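DsbA-like disulfide oxidoreductase (Wolbachia endosymbiont of Drosophila melanogaster, PDB 6EEZ) exchanges thiols and disulfides in its substrates, acting as a disulfide isomerase of the thioredoxin-fold DsbA type that assembles as a homotrimer. Local coordinates at residues K12-P26 with M143-G155. Numbering follows the deposited sequence.
Sequences KISQYKDQIFDLTYP and MINNSRLLVRDLG
Tyr-25 makes the one direct hydrogen bond between 12-26 and helix 137-154: its OH donates to Met-143 O at 2.6 Å, meeting a lone pair in the carbonyl plane at a C=O...O angle of 114°. That oxygen also accepts the helical bond from Ser-147 N, so two donors grip it. A tyrosine suits the place because its ring is long enough to carry the hydroxyl to the helix backbone. Arg-69 of strand 65-70 ties the site to the sheet, making a cation-pi contact with the Tyr-25 ring and a hydrogen bond to Ser-147 OG.

Sulfur and methyl packing adds to this grip. The flexible Met-143 chain runs past Tyr-25 in the opposite direction and bends at its last torsion, bringing CE to 3.4 Å from Tyr-25 CD1, with SD in an oblique Met-aromatic contact.

Farther along the helix the contact is apolar. Leucine's forked end lets Leu-150 touch two neighbours at once: with CG anti to the backbone N (chi1 -174°), CD1 lies 4.0 Å from Tyr-16 CB and CD2 4.0 Å from Ile-20 CG1. Leu-154 CD2 approaches Ile-20 CD1, and both residues also touch Ile-163 in the central sheet.

Near the helix end, Asp-153 suits the Tyr-16 ring by offering its methylene to one face in a CH-pi contact, CB 3.9 Å from the centroid, while its carboxylate lies nearly parallel to the ring (17°); Gln-15 CG covers the opposite face.

A single hydrogen bond, Tyr-25 OH to Met-143 O, thus fixes one end of the contact, while CH-pi and apolar contacts without directional bonds hold the rest.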
loop_
_atom_site.group_PDB
_atom_site.type_symbol
_atom_site.label_atom_id
_atom_site.label_comp_id
_atom_site.label_asym_id
_atom_site.label_seq_id
_atom_site.Cartn_x
_atom_site.Cartn_y
_atom_site.Cartn_z
ATOM N N LYS A 12 12.463 6.717 14.359
ATOM C CA LYS A 12 11.651 5.497 14.252
ATOM C C LYS A 12 11.798 4.870 12.864
ATOM O O LYS A 12 11.950 3.658 12.742
ATOM C CB LYS A 12 10.155 5.754 14.525
ATOM C CG LYS A 12 9.769 6.025 15.984
ATOM C CD LYS A 12 8.228 6.123 16.151
ATOM C CE LYS A 12 7.831 6.155 17.613
ATOM N NZ LYS A 12 6.454 6.718 17.750
ATOM N N ILE A 13 11.750 5.692 11.822
ATOM C CA ILE A 13 11.937 5.188 10.457
ATOM C C ILE A 13 13.300 4.480 10.363
ATOM O O ILE A 13 13.363 3.365 9.865
ATOM C CB ILE A 13 11.778 6.327 9.409
ATOM C CG1 ILE A 13 10.309 6.763 9.336
ATOM C CG2 ILE A 13 12.232 5.876 7.994
ATOM C CD1 ILE A 13 10.045 8.016 8.495
ATOM N N SER A 14 14.372 5.062 10.899
ATOM C CA SER A 14 15.650 4.344 10.927
ATOM C C SER A 14 15.557 3.020 11.698
ATOM O O SER A 14 16.109 2.010 11.257
ATOM C CB SER A 14 16.768 5.204 11.538
ATOM O OG SER A 14 17.025 6.335 10.723
ATOM N N GLN A 15 14.864 3.015 12.839
ATOM C CA GLN A 15 14.760 1.776 13.637
ATOM C C GLN A 15 14.047 0.677 12.854
ATOM O O GLN A 15 14.452 -0.483 12.883
ATOM C CB GLN A 15 14.024 2.007 14.969
ATOM C CG GLN A 15 13.824 0.710 15.741
ATOM C CD GLN A 15 13.089 0.872 17.059
ATOM O OE1 GLN A 15 12.835 1.979 17.526
ATOM N NE2 GLN A 15 12.737 -0.253 17.665
ATOM N N TYR A 16 12.976 1.049 12.173
ATOM C CA TYR A 16 12.161 0.087 11.422
ATOM C C TYR A 16 12.474 0.060 9.922
ATOM O O TYR A 16 11.650 -0.392 9.121
ATOM C CB TYR A 16 10.683 0.393 11.647
ATOM C CG TYR A 16 10.288 0.159 13.074
ATOM C CD1 TYR A 16 10.164 -1.137 13.565
ATOM C CD2 TYR A 16 10.075 1.210 13.948
ATOM C CE1 TYR A 16 9.832 -1.388 14.901
ATOM C CE2 TYR A 16 9.726 0.966 15.296
ATOM C CZ TYR A 16 9.611 -0.337 15.757
ATOM O OH TYR A 16 9.262 -0.605 17.071
ATOM N N LYS A 17 13.664 0.519 9.538
ATOM C CA LYS A 17 13.971 0.675 8.117
ATOM C C LYS A 17 13.942 -0.671 7.386
ATOM O O LYS A 17 13.507 -0.734 6.253
ATOM C CB LYS A 17 15.322 1.363 7.915
ATOM C CG LYS A 17 16.526 0.520 8.251
ATOM C CD LYS A 17 17.812 1.349 8.203
ATOM C CE LYS A 17 18.976 0.579 8.786
ATOM N NZ LYS A 17 19.496 -0.450 7.832
ATOM N N ASP A 18 14.372 -1.749 8.029
ATOM C CA ASP A 18 14.328 -3.071 7.399
ATOM C C ASP A 18 12.904 -3.510 7.113
ATOM O O ASP A 18 12.642 -4.229 6.159
ATOM C CB ASP A 18 15.015 -4.117 8.285
ATOM C CG ASP A 18 16.537 -3.940 8.334
ATOM O OD1 ASP A 18 17.094 -3.295 7.417
ATOM O OD2 ASP A 18 17.175 -4.462 9.272
ATOM N N GLN A 19 11.985 -3.087 7.966
ATOM C CA GLN A 19 10.602 -3.461 7.813
ATOM C C GLN A 19 9.924 -2.539 6.801
ATOM O O GLN A 19 9.378 -3.022 5.818
ATOM C CB GLN A 19 9.886 -3.431 9.159
ATOM C CG GLN A 19 10.262 -4.585 10.070
ATOM C CD GLN A 19 11.681 -4.468 10.640
ATOM O OE1 GLN A 19 12.073 -3.419 11.174
ATOM N NE2 GLN A 19 12.457 -5.542 10.517
ATOM N N ILE A 20 9.981 -1.226 7.037
ATOM C CA ILE A 20 9.440 -0.227 6.118
ATOM C C ILE A 20 9.876 -0.444 4.657
ATOM O O ILE A 20 9.058 -0.373 3.750
ATOM C CB ILE A 20 9.864 1.194 6.549
ATOM C CG1 ILE A 20 9.242 1.537 7.898
ATOM C CG2 ILE A 20 9.441 2.247 5.529
ATOM C CD1 ILE A 20 9.825 2.765 8.533
ATOM N N PHE A 21 11.158 -0.689 4.430
ATOM C CA PHE A 21 11.644 -0.816 3.063
ATOM C C PHE A 21 11.868 -2.276 2.688
ATOM O O PHE A 21 12.633 -2.560 1.792
ATOM C CB PHE A 21 12.908 0.032 2.886
ATOM C CG PHE A 21 12.691 1.488 3.251
ATOM C CD1 PHE A 21 12.001 2.335 2.396
ATOM C CD2 PHE A 21 13.140 1.994 4.468
ATOM C CE1 PHE A 21 11.767 3.660 2.734
ATOM C CE2 PHE A 21 12.911 3.322 4.820
ATOM C CZ PHE A 21 12.223 4.157 3.953
ATOM N N ASP A 22 11.172 -3.190 3.367
ATOM C CA ASP A 22 11.167 -4.621 3.008
ATOM C C ASP A 22 10.913 -4.822 1.496
ATOM O O ASP A 22 9.971 -4.263 0.933
ATOM C CB ASP A 22 10.104 -5.370 3.839
ATOM C CG ASP A 22 10.162 -6.903 3.679
ATOM O OD1 ASP A 22 10.220 -7.417 2.542
ATOM O OD2 ASP A 22 10.126 -7.608 4.701
ATOM N N LEU A 23 11.758 -5.627 0.855
ATOM C CA LEU A 23 11.720 -5.776 -0.592
ATOM C C LEU A 23 10.702 -6.817 -1.073
ATOM O O LEU A 23 10.434 -6.896 -2.255
ATOM C CB LEU A 23 13.119 -6.142 -1.117
ATOM C CG LEU A 23 14.226 -5.070 -1.152
ATOM C CD1 LEU A 23 13.720 -3.757 -1.711
ATOM C CD2 LEU A 23 14.832 -4.830 0.224
ATOM N N THR A 24 10.127 -7.605 -0.173
ATOM C CA THR A 24 9.193 -8.663 -0.569
ATOM C C THR A 24 7.753 -8.160 -0.770
ATOM O O THR A 24 6.852 -8.935 -1.100
ATOM C CB THR A 24 9.139 -9.791 0.468
ATOM O OG1 THR A 24 8.591 -9.283 1.678
ATOM C CG2 THR A 24 10.514 -10.354 0.752
ATOM N N TYR A 25 7.539 -6.869 -0.586
ATOM C CA TYR A 25 6.204 -6.294 -0.724
ATOM C C TYR A 25 6.038 -5.679 -2.105
ATOM O O TYR A 25 7.024 -5.349 -2.729
ATOM C CB TYR A 25 5.954 -5.244 0.371
ATOM C CG TYR A 25 5.600 -5.856 1.694
ATOM C CD1 TYR A 25 4.288 -6.212 1.991
ATOM C CD2 TYR A 25 6.580 -6.093 2.656
ATOM C CE1 TYR A 25 3.964 -6.789 3.222
ATOM C CE2 TYR A 25 6.272 -6.655 3.873
ATOM C CZ TYR A 25 4.963 -7.005 4.162
ATOM O OH TYR A 25 4.668 -7.571 5.396
ATOM N N PRO A 26 4.796 -5.515 -2.577
ATOM C CA PRO A 26 4.616 -5.039 -3.956
ATOM C C PRO A 26 5.047 -3.601 -4.119
ATOM O O PRO A 26 4.794 -2.801 -3.207
ATOM C CB PRO A 26 3.092 -5.166 -4.206
ATOM C CG PRO A 26 2.579 -6.030 -3.121
ATOM C CD PRO A 26 3.509 -5.808 -1.932
ATOM N N MET A 143 2.514 -11.546 5.690
ATOM C CA MET A 143 2.779 -10.195 5.188
ATOM C C MET A 143 1.808 -9.182 5.768
ATOM O O MET A 143 2.187 -8.051 6.053
ATOM C CB MET A 143 2.715 -10.155 3.655
ATOM C CG MET A 143 3.901 -10.815 2.959
ATOM S SD MET A 143 3.677 -10.978 1.161
ATOM C CE MET A 143 3.875 -9.272 0.661
ATOM N N ILE A 144 0.553 -9.577 5.935
ATOM C CA ILE A 144 -0.455 -8.649 6.425
ATOM C C ILE A 144 -0.246 -8.420 7.922
ATOM O O ILE A 144 -0.387 -7.304 8.417
ATOM C CB ILE A 144 -1.876 -9.163 6.142
ATOM C CG1 ILE A 144 -2.206 -8.944 4.660
ATOM C CG2 ILE A 144 -2.905 -8.467 7.045
ATOM C CD1 ILE A 144 -3.566 -9.397 4.243
ATOM N N ASN A 145 0.104 -9.475 8.637
ATOM C CA ASN A 145 0.376 -9.344 10.055
ATOM C C ASN A 145 1.570 -8.438 10.271
ATOM O O ASN A 145 1.571 -7.596 11.184
ATOM C CB ASN A 145 0.626 -10.709 10.692
ATOM C CG ASN A 145 -0.646 -11.493 10.886
ATOM O OD1 ASN A 145 -1.735 -10.919 10.963
ATOM N ND2 ASN A 145 -0.519 -12.815 10.982
ATOM N N ASN A 146 2.580 -8.579 9.415
ATOM C CA ASN A 146 3.784 -7.788 9.581
ATOM C C ASN A 146 3.493 -6.333 9.303
ATOM O O ASN A 146 4.029 -5.474 9.984
ATOM C CB ASN A 146 4.917 -8.317 8.701
ATOM C CG ASN A 146 5.581 -9.556 9.293
ATOM O OD1 ASN A 146 5.437 -9.856 10.489
ATOM N ND2 ASN A 146 6.316 -10.276 8.468
ATOM N N SER A 147 2.598 -6.044 8.361
ATOM C CA SER A 147 2.223 -4.651 8.097
ATOM C C SER A 147 1.388 -4.063 9.223
ATOM O O SER A 147 1.538 -2.884 9.561
ATOM C CB SER A 147 1.445 -4.526 6.790
ATOM O OG SER A 147 2.271 -4.781 5.679
ATOM N N ARG A 148 0.492 -4.862 9.797
ATOM C CA ARG A 148 -0.312 -4.381 10.905
ATOM C C ARG A 148 0.572 -4.020 12.104
ATOM O O ARG A 148 0.374 -2.996 12.749
ATOM C CB ARG A 148 -1.345 -5.426 11.318
ATOM C CG ARG A 148 -2.510 -5.543 10.360
ATOM C CD ARG A 148 -3.350 -6.763 10.712
ATOM N NE ARG A 148 -4.697 -6.652 10.150
ATOM C CZ ARG A 148 -5.593 -7.628 10.173
ATOM N NH1 ARG A 148 -5.277 -8.800 10.720
ATOM N NH2 ARG A 148 -6.809 -7.428 9.662
ATOM N N LEU A 149 1.541 -4.875 12.409
ATOM C CA LEU A 149 2.447 -4.614 13.518
ATOM C C LEU A 149 3.290 -3.364 13.237
ATOM O O LEU A 149 3.560 -2.568 14.149
ATOM C CB LEU A 149 3.340 -5.826 13.770
ATOM C CG LEU A 149 2.685 -6.936 14.587
ATOM C CD1 LEU A 149 3.403 -8.271 14.398
ATOM C CD2 LEU A 149 2.665 -6.566 16.069
ATOM N N LEU A 150 3.685 -3.189 11.972
ATOM C CA LEU A 150 4.445 -2.020 11.587
ATOM C C LEU A 150 3.613 -0.762 11.778
ATOM O O LEU A 150 4.110 0.225 12.331
ATOM C CB LEU A 150 4.928 -2.116 10.130
ATOM C CG LEU A 150 5.861 -0.993 9.677
ATOM C CD1 LEU A 150 7.051 -0.856 10.607
ATOM C CD2 LEU A 150 6.355 -1.259 8.255
ATOM N N VAL A 151 2.364 -0.771 11.302
ATOM C CA VAL A 151 1.453 0.338 11.599
ATOM C C VAL A 151 1.373 0.582 13.117
ATOM O O VAL A 151 1.393 1.731 13.539
ATOM C CB VAL A 151 0.033 0.097 11.042
ATOM C CG1 VAL A 151 -0.937 1.131 11.607
ATOM C CG2 VAL A 151 0.029 0.109 9.480
ATOM N N ARG A 152 1.280 -0.471 13.929
ATOM C CA ARG A 152 1.258 -0.284 15.382
ATOM C C ARG A 152 2.566 0.369 15.856
ATOM O O ARG A 152 2.535 1.321 16.627
ATOM C CB ARG A 152 1.050 -1.604 16.135
ATOM C CG ARG A 152 -0.279 -2.291 15.895
ATOM C CD ARG A 152 -1.421 -1.641 16.665
ATOM N NE ARG A 152 -1.285 -1.677 18.121
ATOM C CZ ARG A 152 -1.758 -2.643 18.913
ATOM N NH1 ARG A 152 -2.374 -3.691 18.396
ATOM N NH2 ARG A 152 -1.610 -2.572 20.237
ATOM N N ASP A 153 3.702 -0.137 15.382
ATOM C CA ASP A 153 5.014 0.351 15.838
ATOM C C ASP A 153 5.257 1.810 15.483
ATOM O O ASP A 153 5.956 2.531 16.199
ATOM C CB ASP A 153 6.142 -0.494 15.244
ATOM C CG ASP A 153 6.214 -1.873 15.846
ATOM O OD1 ASP A 153 5.718 -2.051 16.982
ATOM O OD2 ASP A 153 6.764 -2.780 15.186
ATOM N N LEU A 154 4.667 2.245 14.384
ATOM C CA LEU A 154 4.827 3.609 13.932
ATOM C C LEU A 154 3.827 4.503 14.640
ATOM O O LEU A 154 3.920 5.712 14.553
ATOM C CB LEU A 154 4.670 3.690 12.398
ATOM C CG LEU A 154 5.830 3.095 11.568
ATOM C CD1 LEU A 154 5.517 3.078 10.081
ATOM C CD2 LEU A 154 7.127 3.854 11.809
ATOM N N GLY A 155 2.849 3.900 15.319
ATOM C CA GLY A 155 1.937 4.623 16.193
ATOM C C GLY A 155 0.989 5.637 15.570
ATOM O O GLY A 155 0.401 6.452 16.275
#